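Local coordinates for protein aminoglycoside Nucleotidyltransferase (2")-Ia (Pseudomonas aeruginosa, PDB 5CFU) that adenylates the 2''-hydroxyl group of aminoglycoside antibiotics such as kanamycin, gentamicin and tobramycin, and so makes bacteria resistant to them, at residues A[55-60]-A[95-100]; A[30-35]-A[129-134]. One frame throughout, in Å; residues are numbered along the deposited sequence. Where two conformers were deposited one is given.

Contact 1 of 2, residues A[55-60]-A[95-100]. With 51H (adenylyl-2"-tobramycin), chain D.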
loop_
_atom_site.group_PDB
_atom_site.type_symbol
_atom_site.label_atom_id
_atom_site.label_comp_id
_atom_site.label_asym_id
_atom_site.label_seq_id
_atom_site.Cartn_x
_atom_site.Cartn_y
_atom_site.Cartn_z
ATOM N N LEU A 55 -0.160 -1.528 -4.257
ATOM C CA LEU A 55 0.101 -0.198 -4.858
ATOM C C LEU A 55 -1.090 0.731 -4.737
ATOM O O LEU A 55 -2.234 0.280 -4.824
ATOM C CB LEU A 55 0.442 -0.326 -6.344
ATOM C CG LEU A 55 1.667 -1.167 -6.674
ATOM C CD1 LEU A 55 1.761 -1.392 -8.156
ATOM C CD2 LEU A 55 2.935 -0.464 -6.135
ATOM N N THR A 56 -0.818 2.014 -4.523
ATOM C CA THR A 56 -1.830 3.052 -4.655
ATOM C C THR A 56 -1.444 3.945 -5.825
ATOM O O THR A 56 -0.280 4.310 -5.968
ATOM C CB THR A 56 -1.956 3.903 -3.390
ATOM O OG1 THR A 56 -2.224 3.071 -2.270
ATOM C CG2 THR A 56 -3.068 4.906 -3.531
ATOM N N PHE A 57 -2.412 4.292 -6.661
ATOM C CA PHE A 57 -2.121 5.076 -7.861
ATOM C C PHE A 57 -3.106 6.233 -7.988
ATOM O O PHE A 57 -4.230 6.134 -7.515
ATOM C CB PHE A 57 -2.195 4.190 -9.095
ATOM C CG PHE A 57 -3.565 3.605 -9.332
ATOM C CD1 PHE A 57 -4.491 4.261 -10.124
ATOM C CD2 PHE A 57 -3.930 2.418 -8.744
ATOM C CE1 PHE A 57 -5.755 3.723 -10.332
ATOM C CE2 PHE A 57 -5.199 1.873 -8.940
ATOM C CZ PHE A 57 -6.110 2.531 -9.739
ATOM N N PRO A 58 -2.693 7.332 -8.654
ATOM C CA PRO A 58 -3.694 8.379 -8.932
ATOM C C PRO A 58 -4.851 7.839 -9.750
ATOM O O PRO A 58 -4.634 7.340 -10.862
ATOM C CB PRO A 58 -2.899 9.430 -9.733
ATOM C CG PRO A 58 -1.419 9.155 -9.356
ATOM C CD PRO A 58 -1.349 7.678 -9.148
ATOM N N GLY A 59 -6.073 7.959 -9.232
ATOM C CA GLY A 59 -7.223 7.346 -9.865
ATOM C C GLY A 59 -7.473 7.812 -11.292
ATOM O O GLY A 59 -7.896 7.026 -12.144
ATOM N N GLU A 60 -7.184 9.080 -11.554
ATOM C CA GLU A 60 -7.428 9.656 -12.860
ATOM C C GLU A 60 -6.337 9.334 -13.882
ATOM O O GLU A 60 -6.445 9.737 -15.054
ATOM C CB GLU A 60 -7.625 11.180 -12.712
ATOM C CG GLU A 60 -6.365 12.025 -12.679
ATOM C CD GLU A 60 -5.585 11.983 -11.371
ATOM O OE1 GLU A 60 -5.953 11.238 -10.433
ATOM O OE2 GLU A 60 -4.581 12.724 -11.279
ATOM N N CYS A 95 -3.956 -3.187 -6.614
ATOM C CA CYS A 95 -3.892 -1.751 -6.922
ATOM C C CYS A 95 -5.150 -1.009 -6.519
ATOM O O CYS A 95 -6.253 -1.388 -6.920
ATOM C CB CYS A 95 -3.634 -1.545 -8.417
ATOM S SG CYS A 95 -2.164 -2.371 -9.005
ATOM N N GLU A 96 -4.968 0.066 -5.758
ATOM C CA GLU A 96 -6.075 0.886 -5.268
ATOM C C GLU A 96 -5.888 2.338 -5.681
ATOM O O GLU A 96 -4.812 2.881 -5.496
ATOM C CB GLU A 96 -6.171 0.801 -3.744
ATOM C CG GLU A 96 -7.283 1.663 -3.148
ATOM C CD GLU A 96 -7.553 1.357 -1.686
ATOM O OE1 GLU A 96 -6.584 1.097 -0.937
ATOM O OE2 GLU A 96 -8.738 1.398 -1.285
ATOM N N PRO A 97 -6.943 2.980 -6.221
ATOM C CA PRO A 97 -6.805 4.399 -6.582
ATOM C C PRO A 97 -6.805 5.346 -5.385
ATOM O O PRO A 97 -7.346 5.045 -4.317
ATOM C CB PRO A 97 -8.046 4.655 -7.439
ATOM C CG PRO A 97 -9.076 3.671 -6.905
ATOM C CD PRO A 97 -8.280 2.455 -6.560
ATOM N N ALA A 98 -6.169 6.492 -5.578
ATOM C CA ALA A 98 -6.250 7.598 -4.649
ATOM C C ALA A 98 -6.651 8.809 -5.486
ATOM O O ALA A 98 -6.321 8.895 -6.672
ATOM C CB ALA A 98 -4.948 7.822 -3.941
ATOM N N TRP A 99 -7.381 9.728 -4.878
ATOM C CA TRP A 99 -7.972 10.829 -5.620
ATOM C C TRP A 99 -7.489 12.169 -5.111
ATOM O O TRP A 99 -7.290 12.347 -3.915
ATOM C CB TRP A 99 -9.500 10.731 -5.545
ATOM C CG TRP A 99 -9.987 9.449 -6.077
ATOM C CD1 TRP A 99 -10.349 8.348 -5.367
ATOM C CD2 TRP A 99 -10.156 9.119 -7.457
ATOM N NE1 TRP A 99 -10.734 7.340 -6.222
ATOM C CE2 TRP A 99 -10.627 7.790 -7.512
ATOM C CE3 TRP A 99 -9.972 9.815 -8.649
ATOM C CZ2 TRP A 99 -10.905 7.149 -8.713
ATOM C CZ3 TRP A 99 -10.258 9.179 -9.844
ATOM C CH2 TRP A 99 -10.713 7.857 -9.864
ATOM N N TRP A 100 -7.292 13.123 -6.025
ATOM C CA TRP A 100 -6.786 14.431 -5.623
ATOM C C TRP A 100 -7.769 15.164 -4.716
ATOM O O TRP A 100 -8.929 15.369 -5.085
ATOM C CB TRP A 100 -6.474 15.321 -6.842
ATOM C CG TRP A 100 -5.755 16.541 -6.426
ATOM C CD1 TRP A 100 -6.234 17.825 -6.418
ATOM C CD2 TRP A 100 -4.413 16.611 -5.943
ATOM N NE1 TRP A 100 -5.265 18.677 -5.954
ATOM C CE2 TRP A 100 -4.142 17.956 -5.656
ATOM C CE3 TRP A 100 -3.407 15.662 -5.734
ATOM C CZ2 TRP A 100 -2.905 18.379 -5.152
ATOM C CZ3 TRP A 100 -2.184 16.092 -5.234
ATOM C CH2 TRP A 100 -1.955 17.425 -4.937
HETATM O O8 51H D . -3.068 -9.309 1.792
HETATM P P 51H D . -2.921 -7.887 1.451
HETATM O O7 51H D . -1.653 -7.514 0.752
HETATM O O9 51H D . -3.022 -6.994 2.738
HETATM C C14 51H D . -2.777 -5.574 2.689
HETATM C C15 51H D . -3.353 -5.022 3.966
HETATM C C18 51H D . -2.819 -5.691 5.226
HETATM O O12 51H D . -1.762 -4.903 5.765
HETATM C C17 51H D . -4.031 -5.729 6.150
HETATM O O11 51H D . -4.161 -4.526 6.898
HETATM C C16 51H D . -5.196 -5.838 5.167
HETATM N N4 51H D . -5.614 -7.197 4.867
HETATM C C21 51H D . -6.889 -7.606 4.564
HETATM N N6 51H D . -7.999 -6.862 4.579
HETATM C C22 51H D . -9.061 -7.589 4.226
HETATM N N7 51H D . -9.118 -8.876 3.875
HETATM C C23 51H D . -7.980 -9.602 3.871
HETATM N N8 51H D . -8.040 -10.887 3.501
HETATM C C20 51H D . -6.791 -8.948 4.237
HETATM N N5 51H D . -5.481 -9.386 4.349
HETATM C C19 51H D . -4.829 -8.313 4.725
HETATM O O10 51H D . -4.781 -5.239 3.958
HETATM O O6 51H D . -4.122 -7.385 0.539
HETATM C C13 51H D . -5.433 -7.959 0.710
HETATM C C12 51H D . -5.817 -8.692 -0.565
HETATM N N3 51H D . -4.798 -9.700 -0.912
HETATM C C11 51H D . -7.204 -9.304 -0.404
HETATM O O5 51H D . -7.600 -9.963 -1.605
HETATM C C9 51H D . -8.177 -8.173 -0.073
HETATM C C10 51H D . -9.594 -8.640 0.154
HETATM O O4 51H D . -10.476 -7.536 0.127
HETATM O O3 51H D . -7.780 -7.500 1.135
HETATM C C8 51H D . -6.475 -6.928 1.089
HETATM O O2 51H D . -6.430 -5.896 0.142
HETATM C C7 51H D . -6.516 -4.550 0.642
HETATM C C6 51H D . -5.849 -3.653 -0.398
HETATM N N2 51H D . -4.478 -4.110 -0.681
HETATM C C5 51H D . -5.876 -2.218 0.112
HETATM C C4 51H D . -7.309 -1.733 0.407
HETATM N N1 51H D . -7.266 -0.403 1.033
HETATM C C24 51H D . -7.962 -4.141 0.856
HETATM O O13 51H D . -8.605 -4.972 1.826
HETATM C C3 51H D . -8.008 -2.705 1.356
HETATM O O1 51H D . -9.385 -2.302 1.445
HETATM C C2 51H D . -9.798 -1.630 2.609
HETATM O O 51H D . -9.975 -0.246 2.352
HETATM C C25 51H D . -11.097 -2.268 3.107
HETATM N N9 51H D . -10.951 -3.713 3.335
HETATM C C26 51H D . -12.197 -1.980 2.082
HETATM C C27 51H D . -12.344 -0.497 1.801
HETATM O O14 51H D . -13.287 -0.268 0.745
HETATM C C1 51H D . -11.004 0.109 1.405
HETATM C C 51H D . -11.075 1.620 1.357
HETATM N N 51H D . -9.809 2.352 1.178
HETATM O O HOH W 1 -3.940 1.384 -0.671
HETATM O O HOH W 2 -7.699 12.414 -8.641
#

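Contact 2 of 2, residues A[30-35]-A[129-134]. With BU1 (1,4-butanediol), chain I.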
loop_
_atom_site.group_PDB
_atom_site.type_symbol
_atom_site.label_atom_id
_atom_site.label_comp_id
_atom_site.label_asym_id
_atom_site.label_seq_id
_atom_site.Cartn_x
_atom_site.Cartn_y
_atom_site.Cartn_z
ATOM N N PRO A 30 3.235 9.412 -9.775
ATOM C CA PRO A 30 3.490 8.965 -8.411
ATOM C C PRO A 30 2.782 7.641 -8.121
ATOM O O PRO A 30 1.661 7.446 -8.541
ATOM C CB PRO A 30 2.919 10.101 -7.564
ATOM C CG PRO A 30 1.801 10.658 -8.390
ATOM C CD PRO A 30 2.270 10.525 -9.824
ATOM N N LEU A 31 3.459 6.730 -7.430
ATOM C CA LEU A 31 2.854 5.483 -6.975
ATOM C C LEU A 31 3.318 5.245 -5.558
ATOM O O LEU A 31 4.497 5.442 -5.257
ATOM C CB LEU A 31 3.242 4.297 -7.841
ATOM C CG LEU A 31 2.809 4.307 -9.310
ATOM C CD1 LEU A 31 3.472 3.127 -10.032
ATOM C CD2 LEU A 31 1.293 4.251 -9.441
ATOM N N TRP A 32 2.394 4.809 -4.706
ATOM C CA TRP A 32 2.698 4.511 -3.305
ATOM C C TRP A 32 2.673 3.024 -3.060
ATOM O O TRP A 32 1.676 2.352 -3.326
ATOM C CB TRP A 32 1.699 5.202 -2.362
ATOM C CG TRP A 32 1.841 6.697 -2.397
ATOM C CD1 TRP A 32 2.550 7.474 -1.521
ATOM C CD2 TRP A 32 1.292 7.583 -3.373
ATOM N NE1 TRP A 32 2.487 8.794 -1.907
ATOM C CE2 TRP A 32 1.718 8.887 -3.037
ATOM C CE3 TRP A 32 0.474 7.406 -4.494
ATOM C CZ2 TRP A 32 1.354 9.996 -3.771
ATOM C CZ3 TRP A 32 0.115 8.509 -5.217
ATOM C CH2 TRP A 32 0.561 9.789 -4.862
ATOM N N ILE A 33 3.784 2.514 -2.549
ATOM C CA ILE A 33 3.834 1.148 -2.061
ATOM C C ILE A 33 2.973 1.064 -0.815
ATOM O O ILE A 33 3.006 1.965 0.033
ATOM C CB ILE A 33 5.282 0.712 -1.722
ATOM C CG1 ILE A 33 6.180 0.848 -2.951
ATOM C CG2 ILE A 33 5.285 -0.705 -1.145
ATOM C CD1 ILE A 33 5.717 0.064 -4.145
ATOM N N GLY A 34 2.221 -0.031 -0.698
ATOM C CA GLY A 34 1.276 -0.231 0.399
ATOM C C GLY A 34 1.487 -1.539 1.132
ATOM O O GLY A 34 2.383 -2.313 0.787
ATOM N N GLY A 35 0.671 -1.768 2.158
ATOM C CA GLY A 35 0.653 -3.040 2.849
ATOM C C GLY A 35 2.021 -3.438 3.370
ATOM O O GLY A 35 2.769 -2.588 3.882
ATOM N N ARG A 129 8.018 6.221 -2.437
ATOM C CA ARG A 129 6.794 6.684 -1.815
ATOM C C ARG A 129 6.048 5.488 -1.259
ATOM O O ARG A 129 5.971 4.442 -1.901
ATOM C CB ARG A 129 5.896 7.418 -2.806
ATOM C CG ARG A 129 6.443 8.747 -3.267
ATOM C CD ARG A 129 5.417 9.468 -4.112
ATOM N NE ARG A 129 5.835 10.806 -4.522
ATOM C CZ ARG A 129 6.318 11.131 -5.719
ATOM N NH1 ARG A 129 6.629 12.404 -5.977
ATOM N NH2 ARG A 129 6.497 10.219 -6.663
ATOM N N CYS A 130 5.501 5.650 -0.062
ATOM C CA CYS A 130 4.721 4.593 0.573
ATOM C C CYS A 130 3.582 5.216 1.366
ATOM O O CYS A 130 3.702 6.346 1.833
ATOM C CB CYS A 130 5.595 3.728 1.482
ATOM S SG CYS A 130 6.805 4.623 2.412
ATOM N N ASN A 131 2.483 4.484 1.515
ATOM C CA ASN A 131 1.379 4.945 2.346
ATOM C C ASN A 131 1.845 5.229 3.764
ATOM O O ASN A 131 2.815 4.654 4.247
ATOM C CB ASN A 131 0.243 3.925 2.358
ATOM C CG ASN A 131 -0.344 3.705 0.989
ATOM O OD1 ASN A 131 -0.435 2.576 0.517
ATOM N ND2 ASN A 131 -0.750 4.795 0.342
ATOM N N SER A 132 1.144 6.137 4.421
ATOM C CA SER A 132 1.460 6.488 5.797
ATOM C C SER A 132 1.238 5.336 6.781
ATOM O O SER A 132 0.469 4.425 6.515
ATOM C CB SER A 132 0.610 7.660 6.213
ATOM O OG SER A 132 -0.752 7.276 6.249
ATOM N N TRP A 133 1.886 5.390 7.937
ATOM C CA TRP A 133 1.589 4.433 8.989
ATOM C C TRP A 133 0.091 4.410 9.336
ATOM O O TRP A 133 -0.478 3.343 9.550
ATOM C CB TRP A 133 2.386 4.742 10.263
ATOM C CG TRP A 133 3.856 4.384 10.223
ATOM C CD1 TRP A 133 4.902 5.229 10.408
ATOM C CD2 TRP A 133 4.411 3.085 10.042
ATOM N NE1 TRP A 133 6.094 4.542 10.311
ATOM C CE2 TRP A 133 5.818 3.217 10.100
ATOM C CE3 TRP A 133 3.860 1.822 9.815
ATOM C CZ2 TRP A 133 6.677 2.121 9.935
ATOM C CZ3 TRP A 133 4.705 0.743 9.661
ATOM C CH2 TRP A 133 6.105 0.904 9.709
ATOM N N GLU A 134 -0.524 5.585 9.411
ATOM C CA GLU A 134 -1.943 5.661 9.728
ATOM C C GLU A 134 -2.808 4.939 8.674
ATOM O O GLU A 134 -3.766 4.233 9.023
ATOM C CB GLU A 134 -2.366 7.127 9.874
ATOM C CG GLU A 134 -1.796 7.802 11.130
ATOM C CD GLU A 134 -0.371 8.392 10.976
ATOM O OE1 GLU A 134 0.336 8.152 9.953
ATOM O OE2 GLU A 134 0.051 9.117 11.913
HETATM C C1 BU1 I . 2.067 15.350 -5.818
HETATM C C2 BU1 I . 1.925 13.990 -5.155
HETATM C C3 BU1 I . 1.381 14.134 -3.744
HETATM C C4 BU1 I . 0.176 13.237 -3.632
HETATM O O5 BU1 I . 2.531 16.332 -4.889
HETATM O O6 BU1 I . -0.160 13.050 -2.293
HETATM O O HOH W 3 6.328 7.460 -6.773
HETATM O O HOH W 4 6.459 3.853 -4.552
HETATM O O HOH W 5 -0.317 1.271 -1.664
HETATM O O HOH W 6 -1.008 0.524 2.756
#

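Contact 1 of 2, residues A[55-60]-A[95-100]
Four backbone hydrogen bonds tie Leu55–Gly59 to Glu96–Ala98 as parallel strand neighbours. The donors alternate between the two segments: Glu96 N gives to Leu55 O, Phe57 N to Glu96 O, Ala98 N to Phe57 O and Gly59 N to Ala98 O. The last is the shortest at 2.7 Å, and all four are fairly straight, with N-H...O angles of at least 153°. Phe57 O is also approached by Pro97 CA, at 3.2 Å in a CA-H...O contact. The same CA sits over the centre of the Phe57 ring, 3.8 Å from the centroid, while the proline lies beside the phenyl and points the same way. Phe57 reaches this place because CG stands between its backbone N and carbonyl carbon (chi1 63°), which folds the ring back across the neighbouring strand. On the other sheet face, Thr56 CG2 presses on Ala98 CB at a tight 3.5 Å. Farther along, Gly59 CA covers one face of the Trp99 six-membered ring.

The polar ends are answered by water and ligand. A fully stretched Glu96 (chi1 178°) receives tobramycin amines on both oxygens: N1 of the adenylyl-tobramycin lies 2.6 Å from Glu96 OE1, and N lies 2.9 Å from Glu96 OE2. One water donates to both Glu96 OE1 and Thr56 OG1. A second accepts from Trp100 N and donates to Glu60 OE1, whereas Glu60 OE2 pairs with Tyr105 OH. Parallel strands 53-58 and 91-100 thus place manganese-binding Asp54 and Asp94 at the metal site of the nucleotidyltransferase fold, with Glu96 lining the aminoglycoside pocket.

Contact 2 of 2, residues A[30-35]-A[129-134]
Arg129 runs over Trp32 and Pro30, and this is the close-packed end of the contact. Its aliphatic chain, extended from CG to NE, lies over one face of the indole: Arg129 CB is 3.6 Å from Trp32 CD1, and CD stands above the ring plane, offset toward its rim. The guanidinium is turned 54° from the indole, and one of its faces receives Pro30 CB, 3.7 Å from Arg129 NH2. Bonds outside the pair help hold both groups, since Trp32 NE1 reaches Pro116 O and Arg129 NE reaches Glu117 O. Next along the segments, Ile33 and Cys130 form a single backbone bridge: Ile33 N donates to Arg129 O at 162°, and Asn131 N donates to Ile33 O, each at 3.0 Å.

Toward Gly34 and Gly35 direct contact thins and water takes over. Asn131 OD1 comes within 3.3 Å of Gly34 CA, where the glycine's lack of a side chain permits the approach. The same oxygen accepts from two waters: one also donates to Trp32 O, the other takes the N-H of Gly35. Asn131 ND2 is bonded to Ser114 O. Waters also bridge the packed end, one accepting from Leu31 N and Arg129 NH2, another donating to Leu31 O (2.6 Å) and Arg129 O (2.8 Å). At the indole's benzo side, a butanediol carbon, C4, lies 3.5 Å from Trp32 CZ2.

The chemistry is thus divided: the arginine sets its methylenes against the indole while NE bonds to a carbonyl and NH2 to a water, and Asn131 OD1 meets Gly34 directly but reaches Gly35, which touches pyrophosphate, through water.

How the contacts relate
The centres of contacts 1 and 2 lie about 11 Å apart, joined through one mixed sheet in which strand 32-34 pairs antiparallel with 53-58 and 53-58 pairs parallel with 91-100. Along the chain the order is 30-35, 55-60, 95-100, 129-134, so contact 2 brackets contact 1. They touch directly: Thr56 N lies 2.8 Å from Trp32 O, a probable hydrogen bond, and Leu55 CD2 packs 3.5 Å from Ile33 CD1. Segment 129-134 ends in the first turn of helix 133-146, which carries the AMP-binding Tyr143 and Glu146. Together the contacts connect the metal-binding strands, Gly35 beside the pyrophosphate and this helix around one active site.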